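Local coordinates for protein putative polysaccharide binding proteins (DUF1812) (Bacteroides thetaiotaomicron VPI-5482, PDB 3GF8) that is probably a lipid-anchored outer-membrane component of fimbrial assembly, and may bind polysaccharide, at residues D166-S177 with D191-Q202. Sequence-based numbering, arbitrary orientation.
Sequences DMNDYDYEIIES and DVLSFRPYYMEQ
Strands 170-176 and 193-195 run antiparallel, I174 and F195 exchanging two backbone hydrogen bonds (I174 N to F195 O 2.8 Å, F195 N to I174 O 2.7 Å) and E176 and L193 two more. Between them I175 and S194 form a non-hydrogen-bonded pair, their side chains on the face that also carries E173. With its CG anti to the carbonyl carbon (chi1 -52°), E173 reaches across that face, and its OE1 takes a very short bond of 2.5 Å from S194 OG. Serine suits the spot because its hydroxyl both gives and accepts: R196 NE donates to S194 OG at 2.9 Å, in the guanidinium plane. R196 lies alongside E173, and its NH2 makes a salt bridge to E173 OE1 at 3.3 Å, its hydrogen bond weak. Replacing R196 with an alanine would probably leave the E173 carboxylate without its positive mate and the serine hydroxyl freer to turn. This pair belongs to a small mixed sheet, consistent with the transthyretin-like fold expected of this fimbrillin superfamily, where strand 224-229 flanks 170-176 on its other side. On the opposite face, I174 CB packs against F195 CB and its side chain meets V152 and F154, as befits apolar residues in a core. Farther on, P197 CG meets Y172 CB at 3.8 Å, while Y172 OH makes a very short bond to M167 O. Beyond strand 199-201, the amide of Q202, poorly ordered and so less certainly placed, meets the segment before strand 170-176: OE1 accepts from M167 N at 3.2 Å, and NE2 gives to N168 OD1.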
loop_
_atom_site.group_PDB
_atom_site.type_symbol
_atom_site.label_atom_id
_atom_site.label_comp_id
_atom_site.label_asym_id
_atom_site.label_seq_id
_atom_site.Cartn_x
_atom_site.Cartn_y
_atom_site.Cartn_z
ATOM N N ASP A 166 -3.802 -29.161 -1.593
ATOM C CA ASP A 166 -5.144 -28.657 -1.313
ATOM C C ASP A 166 -5.105 -27.437 -0.394
ATOM O O ASP A 166 -4.781 -27.540 0.792
ATOM C CB ASP A 166 -6.001 -29.716 -0.667
ATOM C CG ASP A 166 -7.270 -29.145 -0.086
ATOM O OD1 ASP A 166 -7.194 -28.195 0.733
ATOM O OD2 ASP A 166 -8.349 -29.645 -0.447
HETATM N N MSE A 167 -5.529 -26.299 -0.946
HETATM C CA MSE A 167 -5.472 -24.990 -0.273
HETATM C C MSE A 167 -6.387 -24.787 0.938
HETATM O O MSE A 167 -6.159 -23.887 1.726
HETATM C CB MSE A 167 -5.662 -23.832 -1.295
HETATM C CG MSE A 167 -4.458 -23.647 -2.194
HETATM SE SE MSE A 167 -4.574 -22.091 -3.341
HETATM C CE MSE A 167 -4.879 -20.716 -1.907
ATOM N N ASN A 168 -7.375 -25.617 1.168
ATOM C CA ASN A 168 -8.095 -25.409 2.446
ATOM C C ASN A 168 -7.478 -26.140 3.641
ATOM O O ASN A 168 -7.978 -26.005 4.756
ATOM C CB ASN A 168 -9.607 -25.662 2.343
ATOM C CG ASN A 168 -9.965 -26.538 1.180
ATOM O OD1 ASN A 168 -10.466 -26.049 0.125
ATOM N ND2 ASN A 168 -9.681 -27.845 1.330
ATOM N N ASP A 169 -6.371 -26.862 3.442
ATOM C CA ASP A 169 -5.703 -27.491 4.598
ATOM C C ASP A 169 -4.945 -26.490 5.513
ATOM O O ASP A 169 -4.635 -26.797 6.670
ATOM C CB ASP A 169 -4.796 -28.628 4.116
ATOM C CG ASP A 169 -5.582 -29.774 3.430
ATOM O OD1 ASP A 169 -6.810 -29.889 3.613
ATOM O OD2 ASP A 169 -4.960 -30.565 2.693
ATOM N N TYR A 170 -4.707 -25.270 5.013
ATOM C CA TYR A 170 -3.798 -24.323 5.677
ATOM C C TYR A 170 -4.398 -22.965 6.005
ATOM O O TYR A 170 -5.336 -22.534 5.363
ATOM C CB TYR A 170 -2.605 -24.120 4.758
ATOM C CG TYR A 170 -2.073 -25.436 4.349
ATOM C CD1 TYR A 170 -1.204 -26.123 5.183
ATOM C CD2 TYR A 170 -2.489 -26.045 3.165
ATOM C CE1 TYR A 170 -0.735 -27.362 4.843
ATOM C CE2 TYR A 170 -2.011 -27.267 2.810
ATOM C CZ TYR A 170 -1.135 -27.932 3.671
ATOM O OH TYR A 170 -0.645 -29.171 3.357
ATOM N N ASP A 171 -3.824 -22.306 6.995
ATOM C CA ASP A 171 -3.985 -20.878 7.183
ATOM C C ASP A 171 -2.822 -20.074 6.569
ATOM O O ASP A 171 -1.681 -20.570 6.465
ATOM C CB ASP A 171 -4.035 -20.548 8.658
ATOM C CG ASP A 171 -5.252 -21.113 9.340
ATOM O OD1 ASP A 171 -6.298 -21.339 8.652
ATOM O OD2 ASP A 171 -5.127 -21.336 10.573
ATOM N N TYR A 172 -3.126 -18.820 6.236
ATOM C CA TYR A 172 -2.261 -17.946 5.457
ATOM C C TYR A 172 -2.146 -16.621 6.141
ATOM O O TYR A 172 -3.175 -16.013 6.488
ATOM C CB TYR A 172 -2.871 -17.704 4.099
ATOM C CG TYR A 172 -3.227 -18.963 3.387
ATOM C CD1 TYR A 172 -4.428 -19.625 3.658
ATOM C CD2 TYR A 172 -2.346 -19.528 2.474
ATOM C CE1 TYR A 172 -4.747 -20.820 3.005
ATOM C CE2 TYR A 172 -2.668 -20.656 1.796
ATOM C CZ TYR A 172 -3.867 -21.327 2.096
ATOM O OH TYR A 172 -4.165 -22.491 1.431
ATOM N N GLU A 173 -0.899 -16.175 6.304
ATOM C CA GLU A 173 -0.594 -14.902 6.889
ATOM C C GLU A 173 0.519 -14.145 6.163
ATOM O O GLU A 173 1.510 -14.737 5.719
ATOM C CB GLU A 173 -0.085 -15.090 8.327
ATOM C CG GLU A 173 -0.937 -15.910 9.254
ATOM C CD GLU A 173 -0.202 -16.118 10.566
ATOM O OE1 GLU A 173 -0.209 -15.195 11.424
ATOM O OE2 GLU A 173 0.422 -17.189 10.709
ATOM N N ILE A 174 0.353 -12.830 6.098
ATOM C CA ILE A 174 1.424 -11.902 5.791
ATOM C C ILE A 174 1.658 -11.203 7.139
ATOM O O ILE A 174 0.692 -10.727 7.753
ATOM C CB ILE A 174 1.014 -10.912 4.675
ATOM C CG1 ILE A 174 0.853 -11.680 3.341
ATOM C CG2 ILE A 174 2.033 -9.793 4.551
ATOM C CD1 ILE A 174 0.511 -10.842 2.123
ATOM N N ILE A 175 2.907 -11.196 7.612
ATOM C CA ILE A 175 3.253 -10.709 8.957
ATOM C C ILE A 175 4.194 -9.516 8.848
ATOM O O ILE A 175 5.233 -9.602 8.263
ATOM C CB ILE A 175 3.879 -11.829 9.833
ATOM C CG1 ILE A 175 2.866 -12.971 9.979
ATOM C CG2 ILE A 175 4.331 -11.262 11.224
ATOM C CD1 ILE A 175 3.415 -14.317 10.487
ATOM N N GLU A 176 3.773 -8.378 9.360
ATOM C CA GLU A 176 4.586 -7.187 9.325
ATOM C C GLU A 176 4.002 -6.165 10.289
ATOM O O GLU A 176 2.815 -6.209 10.599
ATOM C CB GLU A 176 4.627 -6.626 7.913
ATOM C CG GLU A 176 5.659 -5.534 7.707
ATOM C CD GLU A 176 7.030 -5.944 8.186
ATOM O OE1 GLU A 176 7.714 -6.702 7.476
ATOM O OE2 GLU A 176 7.395 -5.516 9.296
ATOM N N SER A 177 4.850 -5.259 10.764
ATOM C CA SER A 177 4.442 -4.169 11.634
ATOM C C SER A 177 4.455 -2.861 10.824
ATOM O O SER A 177 5.092 -1.868 11.180
ATOM C CB SER A 177 5.372 -4.104 12.846
ATOM O OG SER A 177 6.691 -3.886 12.423
ATOM N N ASP A 191 2.845 -2.603 16.708
ATOM C CA ASP A 191 2.783 -4.056 16.841
ATOM C C ASP A 191 2.921 -4.703 15.499
ATOM O O ASP A 191 2.616 -4.087 14.487
ATOM C CB ASP A 191 1.445 -4.474 17.438
ATOM C CG ASP A 191 1.320 -4.062 18.880
ATOM O OD1 ASP A 191 2.282 -4.321 19.625
ATOM O OD2 ASP A 191 0.295 -3.474 19.269
ATOM N N VAL A 192 3.376 -5.963 15.515
ATOM C CA VAL A 192 3.328 -6.829 14.338
ATOM C C VAL A 192 1.912 -7.358 14.111
ATOM O O VAL A 192 1.295 -7.934 15.016
ATOM C CB VAL A 192 4.304 -8.009 14.489
ATOM C CG1 VAL A 192 4.215 -9.002 13.278
ATOM C CG2 VAL A 192 5.720 -7.469 14.671
ATOM N N LEU A 193 1.432 -7.173 12.883
ATOM C CA LEU A 193 0.113 -7.590 12.481
ATOM C C LEU A 193 0.203 -8.856 11.603
ATOM O O LEU A 193 1.212 -9.076 10.909
ATOM C CB LEU A 193 -0.588 -6.455 11.720
ATOM C CG LEU A 193 -0.718 -5.088 12.404
ATOM C CD1 LEU A 193 -1.413 -4.111 11.464
ATOM C CD2 LEU A 193 -1.417 -5.162 13.799
ATOM N N SER A 194 -0.847 -9.682 11.697
ATOM C CA SER A 194 -1.083 -10.870 10.873
ATOM C C SER A 194 -2.197 -10.565 9.867
ATOM O O SER A 194 -3.371 -10.476 10.221
ATOM C CB SER A 194 -1.480 -12.054 11.767
ATOM O OG SER A 194 -1.682 -13.262 11.023
ATOM N N PHE A 195 -1.815 -10.321 8.616
ATOM C CA PHE A 195 -2.794 -10.074 7.571
ATOM C C PHE A 195 -3.185 -11.413 7.024
ATOM O O PHE A 195 -2.308 -12.207 6.669
ATOM C CB PHE A 195 -2.217 -9.205 6.456
ATOM C CG PHE A 195 -1.824 -7.814 6.902
ATOM C CD1 PHE A 195 -0.586 -7.582 7.494
ATOM C CD2 PHE A 195 -2.682 -6.731 6.727
ATOM C CE1 PHE A 195 -0.220 -6.303 7.890
ATOM C CE2 PHE A 195 -2.318 -5.444 7.121
ATOM C CZ PHE A 195 -1.085 -5.234 7.705
ATOM N N ARG A 196 -4.489 -11.660 6.945
ATOM C CA ARG A 196 -5.004 -12.955 6.528
ATOM C C ARG A 196 -6.013 -12.809 5.434
ATOM O O ARG A 196 -6.515 -11.737 5.253
ATOM C CB ARG A 196 -5.676 -13.617 7.713
ATOM C CG ARG A 196 -4.683 -13.852 8.792
ATOM C CD ARG A 196 -5.223 -14.609 9.963
ATOM N NE ARG A 196 -4.151 -14.687 10.939
ATOM C CZ ARG A 196 -4.182 -15.421 12.039
ATOM N NH1 ARG A 196 -5.218 -16.177 12.289
ATOM N NH2 ARG A 196 -3.148 -15.427 12.878
ATOM N N PRO A 197 -6.327 -13.894 4.719
ATOM C CA PRO A 197 -7.188 -13.737 3.542
ATOM C C PRO A 197 -8.523 -13.070 3.808
ATOM O O PRO A 197 -9.163 -13.347 4.812
ATOM C CB PRO A 197 -7.388 -15.164 3.062
ATOM C CG PRO A 197 -6.096 -15.858 3.472
ATOM C CD PRO A 197 -5.763 -15.257 4.807
ATOM N N TYR A 198 -8.922 -12.175 2.917
ATOM C CA TYR A 198 -10.277 -11.688 2.931
ATOM C C TYR A 198 -11.147 -12.467 1.953
ATOM O O TYR A 198 -12.365 -12.375 2.005
ATOM C CB TYR A 198 -10.331 -10.160 2.722
ATOM C CG TYR A 198 -9.758 -9.680 1.415
ATOM C CD1 TYR A 198 -10.493 -9.791 0.249
ATOM C CD2 TYR A 198 -8.479 -9.136 1.342
ATOM C CE1 TYR A 198 -9.981 -9.374 -0.970
ATOM C CE2 TYR A 198 -7.963 -8.710 0.141
ATOM C CZ TYR A 198 -8.729 -8.821 -1.020
ATOM O OH TYR A 198 -8.242 -8.440 -2.255
ATOM N N TYR A 199 -10.535 -13.246 1.067
ATOM C CA TYR A 199 -11.306 -14.091 0.129
ATOM C C TYR A 199 -10.486 -15.285 -0.254
ATOM O O TYR A 199 -9.278 -15.194 -0.340
ATOM C CB TYR A 199 -11.676 -13.320 -1.113
ATOM C CG TYR A 199 -12.380 -14.137 -2.138
ATOM C CD1 TYR A 199 -13.743 -14.345 -2.062
ATOM C CD2 TYR A 199 -11.688 -14.669 -3.226
ATOM C CE1 TYR A 199 -14.377 -15.093 -2.972
ATOM C CE2 TYR A 199 -12.326 -15.401 -4.166
ATOM C CZ TYR A 199 -13.684 -15.606 -4.023
ATOM O OH TYR A 199 -14.351 -16.330 -4.928
HETATM N N MSE A 200 -11.152 -16.412 -0.430
HETATM C CA MSE A 200 -10.495 -17.668 -0.726
HETATM C C MSE A 200 -11.374 -18.351 -1.751
HETATM O O MSE A 200 -12.596 -18.211 -1.707
HETATM C CB MSE A 200 -10.361 -18.515 0.549
HETATM C CG MSE A 200 -9.424 -17.914 1.612
HETATM SE SE MSE A 200 -9.646 -18.654 3.407
HETATM C CE MSE A 200 -11.598 -18.396 3.458
ATOM N N GLU A 201 -10.758 -19.070 -2.656
ATOM C CA GLU A 201 -11.500 -19.754 -3.678
ATOM C C GLU A 201 -10.757 -21.027 -4.038
ATOM O O GLU A 201 -9.619 -20.952 -4.411
ATOM C CB GLU A 201 -11.584 -18.845 -4.887
ATOM C CG GLU A 201 -11.868 -19.616 -6.146
ATOM C CD GLU A 201 -12.710 -18.868 -7.135
ATOM O OE1 GLU A 201 -13.081 -17.682 -6.911
ATOM O OE2 GLU A 201 -13.014 -19.509 -8.150
ATOM N N GLN A 202 -11.385 -22.193 -3.928
ATOM C CA GLN A 202 -10.789 -23.428 -4.480
ATOM C C GLN A 202 -11.696 -24.172 -5.493
ATOM O O GLN A 202 -11.622 -25.399 -5.589
ATOM C CB GLN A 202 -10.315 -24.364 -3.352
ATOM C CG GLN A 202 -9.607 -25.636 -3.872
ATOM C CD GLN A 202 -8.474 -26.133 -2.996
ATOM O OE1 GLN A 202 -7.450 -26.608 -3.504
ATOM N NE2 GLN A 202 -8.645 -26.037 -1.687
#